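Local coordinates for protein adenylate kinase (Thermus thermophilus, PDB 3CM0) that probably catalyses the reversible transfer of the terminal phosphate between ATP and AMP, giving two ADP, and so helps balance the cell's adenine nucleotides, at residues A[145-148]-A[149-153]; A[96-99]-A[100-104]; A[68-71]-A[72-76]. All blocks are in the same frame, centred on the assembly; numbering follows the deposited sequence.

Interaction 1: residues A[145-148]-A[149-153]; sequences EVYR and EKTEP
Tyr147 and Thr151 meet one turn apart on helix 137-160. The carbonyl oxygen of Tyr147 takes two hydrogen bonds from Thr151, one from N at 3.0 Å and a shorter one from OG1 at 2.7 Å, arriving from opposite faces of the carbonyl plane. A chi1 of -52° sets Thr151 OG1 beside its own backbone N, where it can turn back to that oxygen and also lies over one face of the Tyr147 ring. CB of Thr151 sits over a face of this ring, 4.3 Å from the centroid, a CH-pi contact.

On another side of the helix Arg148 links acids on the turns before and after it. Its CG lies anti to the backbone N and the chain bends at chi3 (69°). Arg148 NH2 donates to Glu145 OE2 at 2.7 Å, using the syn lone pair, while Arg148 NE makes a weak but nearly straight bond to Glu145 OE1. Arg148 NH1 forms a longer salt bridge with Glu152 OE1, 3.5 Å away, the planes 22° apart; a water lies between the two atoms, though its distance to Arg148 NH1 is doubtfully short. Glu149 places CG over one guanidinium face, and its OE2 comes within 3.0 Å of Glu145 OE2, two acceptors. Val146 and Lys150 run side by side, Val146 CG1 against Lys150 CE at 3.5 Å.

The side chains of Val146 and Tyr147 lie about 6 Å from those of Arg143 and Lys17, predicted to bind AMP and ATP respectively. Glu145, Arg148 and Glu152 form a salt-bridge network, with Glu149 nearby but not salt-bridged. The guanidinium probably offsets part of the charge where the two glutamate oxygens crowd, whereas the doubly gripped Tyr147 carbonyl ties the buried threonine hydroxyl to the backbone.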
# COMPACT_ATOMS: atom_id res chain seq x y z
N GLU A 145 3.27 -10.67 13.11
CA GLU A 145 2.59 -10.13 14.29
C GLU A 145 2.76 -8.62 14.37
O GLU A 145 1.85 -7.88 14.79
CB GLU A 145 3.15 -10.79 15.55
CG GLU A 145 2.61 -10.21 16.85
CD GLU A 145 1.09 -10.31 16.97
OE1 GLU A 145 0.48 -11.23 16.39
OE2 GLU A 145 0.51 -9.47 17.67
N VAL A 146 3.94 -8.15 13.96
CA VAL A 146 4.21 -6.72 13.96
C VAL A 146 3.31 -6.06 12.91
O VAL A 146 2.70 -5.00 13.15
CB VAL A 146 5.69 -6.44 13.62
CG1 VAL A 146 5.89 -4.97 13.29
CG2 VAL A 146 6.55 -6.82 14.81
N TYR A 147 3.24 -6.67 11.74
CA TYR A 147 2.38 -6.17 10.68
C TYR A 147 0.94 -6.09 11.19
O TYR A 147 0.23 -5.09 10.96
CB TYR A 147 2.43 -7.09 9.46
CG TYR A 147 1.21 -6.98 8.57
CD1 TYR A 147 1.07 -5.95 7.62
CD2 TYR A 147 0.13 -7.85 8.74
CE1 TYR A 147 -0.11 -5.80 6.89
CE2 TYR A 147 -1.05 -7.70 8.02
CZ TYR A 147 -1.17 -6.68 7.10
OH TYR A 147 -2.35 -6.57 6.38
N ARG A 148 0.48 -7.14 11.87
CA ARG A 148 -0.88 -7.10 12.38
C ARG A 148 -1.08 -5.95 13.36
O ARG A 148 -2.10 -5.24 13.32
CB ARG A 148 -1.24 -8.41 13.07
CG ARG A 148 -2.71 -8.49 13.50
CD ARG A 148 -2.98 -9.73 14.36
NE ARG A 148 -2.33 -9.64 15.67
CZ ARG A 148 -2.73 -8.86 16.67
NH1 ARG A 148 -3.80 -8.08 16.53
NH2 ARG A 148 -2.07 -8.86 17.81
N GLU A 149 -0.10 -5.74 14.24
CA GLU A 149 -0.23 -4.67 15.24
C GLU A 149 -0.25 -3.26 14.64
O GLU A 149 -1.02 -2.39 15.07
CB GLU A 149 0.88 -4.77 16.28
CG GLU A 149 0.72 -5.94 17.23
CD GLU A 149 1.91 -6.08 18.17
OE1 GLU A 149 2.52 -5.04 18.51
OE2 GLU A 149 2.23 -7.22 18.58
N LYS A 150 0.58 -3.03 13.64
CA LYS A 150 0.65 -1.73 13.01
C LYS A 150 -0.51 -1.44 12.05
O LYS A 150 -0.86 -0.28 11.79
CB LYS A 150 1.96 -1.59 12.24
CG LYS A 150 3.19 -1.56 13.13
CD LYS A 150 4.46 -1.19 12.38
CE LYS A 150 4.86 -2.21 11.33
NZ LYS A 150 6.19 -1.87 10.73
N THR A 151 -1.11 -2.50 11.53
CA THR A 151 -2.18 -2.36 10.54
C THR A 151 -3.58 -2.35 11.13
O THR A 151 -4.50 -1.78 10.55
CB THR A 151 -2.09 -3.50 9.49
OG1 THR A 151 -0.77 -3.53 8.96
CG2 THR A 151 -3.06 -3.26 8.35
N GLU A 152 -3.74 -3.00 12.29
CA GLU A 152 -5.04 -3.05 12.93
C GLU A 152 -5.76 -1.67 13.07
O GLU A 152 -6.97 -1.59 12.86
CB GLU A 152 -4.92 -3.71 14.30
CG GLU A 152 -6.24 -3.84 15.00
CD GLU A 152 -6.05 -4.07 16.48
OE1 GLU A 152 -5.19 -4.91 16.82
OE2 GLU A 152 -6.75 -3.41 17.29
N PRO A 153 -5.04 -0.59 13.46
CA PRO A 153 -5.69 0.72 13.60
C PRO A 153 -6.22 1.21 12.25
O PRO A 153 -7.23 1.85 12.22
CB PRO A 153 -4.57 1.62 14.15
CG PRO A 153 -3.65 0.61 14.85
CD PRO A 153 -3.62 -0.52 13.88
O HOH W 1 -5.69 -7.51 15.15

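Interaction 2: residues A[96-99]-A[100-104]; sequences DRLL and SETGT
A chi1 of 58° puts Thr102 OG1 between its own backbone N and carbonyl carbon, turning the hydroxyl back over the last turn of helix 89-101. Thr102 OG1 lies 2.9 Å from Leu98 O and 3.2 Å from Leu99 O, and which of them takes its proton is left open. Thr104 is turned differently, chi1 -56°, with CG2 anti to the backbone N; this methyl packs at 3.8 Å on CD2 of Leu99. Leu98 approaches Thr102 in a similar way, CD1 meeting CG2, while CB of Leu99 rests near Thr104 O.

The backbone of the turn carries the rest. Ser100 N and Glu101 N make ordinary helical bonds to Asp96 O and Arg97 O, and Thr102 N reaches Leu98 O at 3.1 Å. Gly103 then leaves helical geometry with a positive phi, a conformation that favours glycine. The chain doubles back far enough for Thr104 N to bond to Leu99 O at 2.8 Å, nearly straight at 167°, and Gly103 N bonds to Ser100 O. These two bonds back into the last turn make a Schellman motif, which ends the helix and delivers the chain into strand 104-113.

Asp96 points elsewhere, its OD2 held by Tyr157 OH. Leu98 also touches Leu69, Ile72 and Arg73 of helix 65-75, and both Leu98 and Thr102 lie against Leu76.

The chemistry is that of a helix C-terminus: Leu99 O, whose helical partner is lost as the chain turns, is served by Thr104 N, and Ser100 O by Gly103 N, with the Thr102 hydroxyl an additional polar neighbour and leucine and threonine methyls closing the apolar side.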
# COMPACT_ATOMS: atom_id res chain seq x y z
N ASP A 96 -7.64 11.13 3.71
CA ASP A 96 -9.08 11.26 3.50
C ASP A 96 -9.46 12.72 3.25
O ASP A 96 -10.35 13.01 2.44
CB ASP A 96 -9.85 10.75 4.72
CG ASP A 96 -10.24 9.25 4.60
OD1 ASP A 96 -9.93 8.58 3.58
OD2 ASP A 96 -10.87 8.77 5.56
N ARG A 97 -8.82 13.62 3.95
CA ARG A 97 -9.09 15.05 3.72
C ARG A 97 -8.70 15.45 2.29
O ARG A 97 -9.44 16.17 1.59
CB ARG A 97 -8.32 15.89 4.73
CG ARG A 97 -8.75 15.63 6.20
CD ARG A 97 -8.22 16.75 7.10
NE ARG A 97 -6.78 16.63 7.32
CZ ARG A 97 -6.22 15.89 8.27
NH1 ARG A 97 -6.98 15.19 9.11
NH2 ARG A 97 -4.89 15.85 8.39
N LEU A 98 -7.54 14.98 1.85
CA LEU A 98 -7.06 15.26 0.48
C LEU A 98 -8.02 14.68 -0.56
O LEU A 98 -8.30 15.31 -1.57
CB LEU A 98 -5.64 14.66 0.30
CG LEU A 98 -5.10 14.82 -1.13
CD1 LEU A 98 -5.13 16.31 -1.46
CD2 LEU A 98 -3.70 14.29 -1.22
N LEU A 99 -8.50 13.44 -0.38
CA LEU A 99 -9.41 12.88 -1.36
C LEU A 99 -10.70 13.69 -1.40
O LEU A 99 -11.26 13.97 -2.48
CB LEU A 99 -9.75 11.41 -1.00
CG LEU A 99 -8.52 10.50 -0.96
CD1 LEU A 99 -8.94 9.09 -0.46
CD2 LEU A 99 -7.88 10.43 -2.36
N SER A 100 -11.15 14.09 -0.22
CA SER A 100 -12.39 14.85 -0.12
C SER A 100 -12.23 16.18 -0.86
O SER A 100 -13.08 16.55 -1.66
CB SER A 100 -12.76 15.11 1.34
OG SER A 100 -13.95 15.87 1.42
N GLU A 101 -11.13 16.89 -0.58
CA GLU A 101 -10.87 18.18 -1.23
C GLU A 101 -10.71 18.14 -2.73
O GLU A 101 -11.04 19.11 -3.43
CB GLU A 101 -9.62 18.82 -0.63
CG GLU A 101 -9.82 19.27 0.81
CD GLU A 101 -8.52 19.67 1.50
OE1 GLU A 101 -7.42 19.40 0.96
OE2 GLU A 101 -8.61 20.25 2.60
N THR A 102 -10.22 17.03 -3.26
CA THR A 102 -10.01 16.92 -4.69
C THR A 102 -11.13 16.23 -5.41
O THR A 102 -11.04 15.99 -6.62
CB THR A 102 -8.74 16.16 -4.96
OG1 THR A 102 -8.83 14.87 -4.36
CG2 THR A 102 -7.57 16.92 -4.39
N GLY A 103 -12.18 15.90 -4.67
CA GLY A 103 -13.32 15.21 -5.27
C GLY A 103 -13.01 13.80 -5.75
O GLY A 103 -13.55 13.34 -6.77
N THR A 104 -12.15 13.10 -5.01
CA THR A 104 -11.75 11.73 -5.37
C THR A 104 -12.49 10.74 -4.47
O THR A 104 -12.34 10.76 -3.25
CB THR A 104 -10.24 11.55 -5.17
OG1 THR A 104 -9.52 12.54 -5.92
CG2 THR A 104 -9.79 10.16 -5.64

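Interaction 3: residues A[68-71]-A[72-76]; sequences ILEL and IREEL
Ile72 lies alongside Ile68, the two side chains pointing the same way, with CD1 of Ile72 4.1 Å from CG2 of Ile68; its N bonds to Ile68 O. On the buried side Ile72 packs on Phe85, which is predicted to bind AMP, and on Leu98 of helix 89-101.

Arg73 follows on the exposed side. Its CG is anti to the backbone N and its chain bends at chi3 (62°), bringing Arg73 NH2 to Glu70 OE1 at 3.1 Å, a salt bridge through the syn lone pair of the carboxylate. The carboxylate and guanidinium planes stand 70° apart. A water donates to Glu70 OE2 and accepts from Arg73 NE, a second link between the pair.

Glu74, extended beyond CG, reaches across Glu70, their carboxylate planes 61° apart, and the OE2 atoms of Glu70 and Glu74 are 2.7 Å from each other. Two oxygens this near suggest that one acid holds a proton and shares it with the other. An alanine in place of Glu70 would remove the carboxylate and is likely to leave the Arg73 guanidinium without its mate and Glu74 OE2 without its close neighbour.

Glu75 N reaches Leu71 O only in a weak bond, while Glu75 CG lies 3.1 Å from Leu71 O. Leu76 packs on Thr102 and Leu98.

Helix 65-75 is amphipathic here, with a charged i to i+3 and i to i+4 cluster outside and isoleucines and Leu71 inside, the latter against His42. Its inner face, where Ile68 also touches Thr35, adjoins residues predicted to bind AMP, as expected beside the NMP region of an adenylate kinase.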
# COMPACT_ATOMS: atom_id res chain seq x y z
N ILE A 68 4.85 14.50 2.15
CA ILE A 68 4.35 13.31 1.48
C ILE A 68 2.94 13.59 0.90
O ILE A 68 2.63 13.22 -0.22
CB ILE A 68 4.24 12.14 2.50
CG1 ILE A 68 5.65 11.77 2.99
CG2 ILE A 68 3.53 10.95 1.87
CD1 ILE A 68 5.66 10.69 4.05
N LEU A 69 2.07 14.20 1.70
CA LEU A 69 0.73 14.51 1.22
C LEU A 69 0.79 15.55 0.08
O LEU A 69 -0.01 15.50 -0.82
CB LEU A 69 -0.15 15.02 2.37
CG LEU A 69 -0.87 13.92 3.20
CD1 LEU A 69 -1.96 13.32 2.37
CD2 LEU A 69 0.11 12.84 3.66
N GLU A 70 1.73 16.49 0.15
CA GLU A 70 1.90 17.47 -0.93
C GLU A 70 2.25 16.73 -2.25
O GLU A 70 1.69 17.02 -3.32
CB GLU A 70 3.01 18.47 -0.59
CG GLU A 70 3.45 19.35 -1.82
CD GLU A 70 2.33 20.23 -2.31
OE1 GLU A 70 1.50 20.64 -1.47
OE2 GLU A 70 2.27 20.55 -3.53
N LEU A 71 3.18 15.78 -2.16
CA LEU A 71 3.57 15.00 -3.34
C LEU A 71 2.41 14.20 -3.89
O LEU A 71 2.27 14.05 -5.09
CB LEU A 71 4.73 14.07 -3.03
CG LEU A 71 6.07 14.75 -2.81
CD1 LEU A 71 7.14 13.73 -2.47
CD2 LEU A 71 6.45 15.53 -4.08
N ILE A 72 1.59 13.63 -3.00
CA ILE A 72 0.43 12.89 -3.47
C ILE A 72 -0.55 13.85 -4.18
O ILE A 72 -1.12 13.52 -5.25
CB ILE A 72 -0.27 12.17 -2.29
CG1 ILE A 72 0.65 11.06 -1.77
CG2 ILE A 72 -1.63 11.60 -2.75
CD1 ILE A 72 0.14 10.41 -0.44
N ARG A 73 -0.74 15.05 -3.63
CA ARG A 73 -1.65 16.00 -4.29
C ARG A 73 -1.09 16.33 -5.69
O ARG A 73 -1.83 16.40 -6.69
CB ARG A 73 -1.80 17.28 -3.43
CG ARG A 73 -2.81 18.34 -4.02
CD ARG A 73 -3.25 19.42 -2.99
NE ARG A 73 -2.17 20.25 -2.46
CZ ARG A 73 -2.31 21.07 -1.41
NH1 ARG A 73 -3.47 21.16 -0.79
NH2 ARG A 73 -1.28 21.80 -0.99
N GLU A 74 0.21 16.55 -5.78
CA GLU A 74 0.86 16.87 -7.09
C GLU A 74 0.74 15.74 -8.10
O GLU A 74 0.88 15.95 -9.32
CB GLU A 74 2.33 17.18 -6.87
CG GLU A 74 2.55 18.44 -6.03
CD GLU A 74 4.03 18.73 -5.79
OE1 GLU A 74 4.88 18.18 -6.54
OE2 GLU A 74 4.34 19.52 -4.86
N GLU A 75 0.50 14.53 -7.56
CA GLU A 75 0.37 13.29 -8.31
C GLU A 75 -1.03 12.74 -8.46
O GLU A 75 -1.22 11.81 -9.25
CB GLU A 75 1.21 12.17 -7.66
CG GLU A 75 2.71 12.36 -7.67
CD GLU A 75 3.33 12.02 -9.01
OE1 GLU A 75 2.98 10.96 -9.58
OE2 GLU A 75 4.16 12.82 -9.48
N LEU A 76 -2.02 13.28 -7.74
CA LEU A 76 -3.36 12.75 -7.92
C LEU A 76 -3.65 12.96 -9.41
O LEU A 76 -3.18 13.89 -10.08
CB LEU A 76 -4.47 13.48 -7.15
CG LEU A 76 -4.58 13.17 -5.66
CD1 LEU A 76 -5.64 14.07 -5.05
CD2 LEU A 76 -4.89 11.71 -5.41
O HOH W 2 -0.07 21.17 -4.20

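How the interactions relate
Interactions 2 and 3 are neighbours, with centres 11 Å apart: helices 89-101 and 65-75 pack together, CD2 of Leu98 touching CG2 of Ile72 at 3.7 Å, and both contacts are partly buried. Interaction 1 stands apart on helix 137-160, its centre 26 Å from that of interaction 2 and 25 Å from that of interaction 3, and is mostly surface. Interactions 1 and 3 both set an arginine against glutamates and hold a close glutamate pair; in 68-76 that pair is closer and probably shares a proton, whereas 145-153 has a second acid on its arginine. Interaction 2, a helix end leading into a strand, joins backbone and hydroxyl polarity to leucine packing.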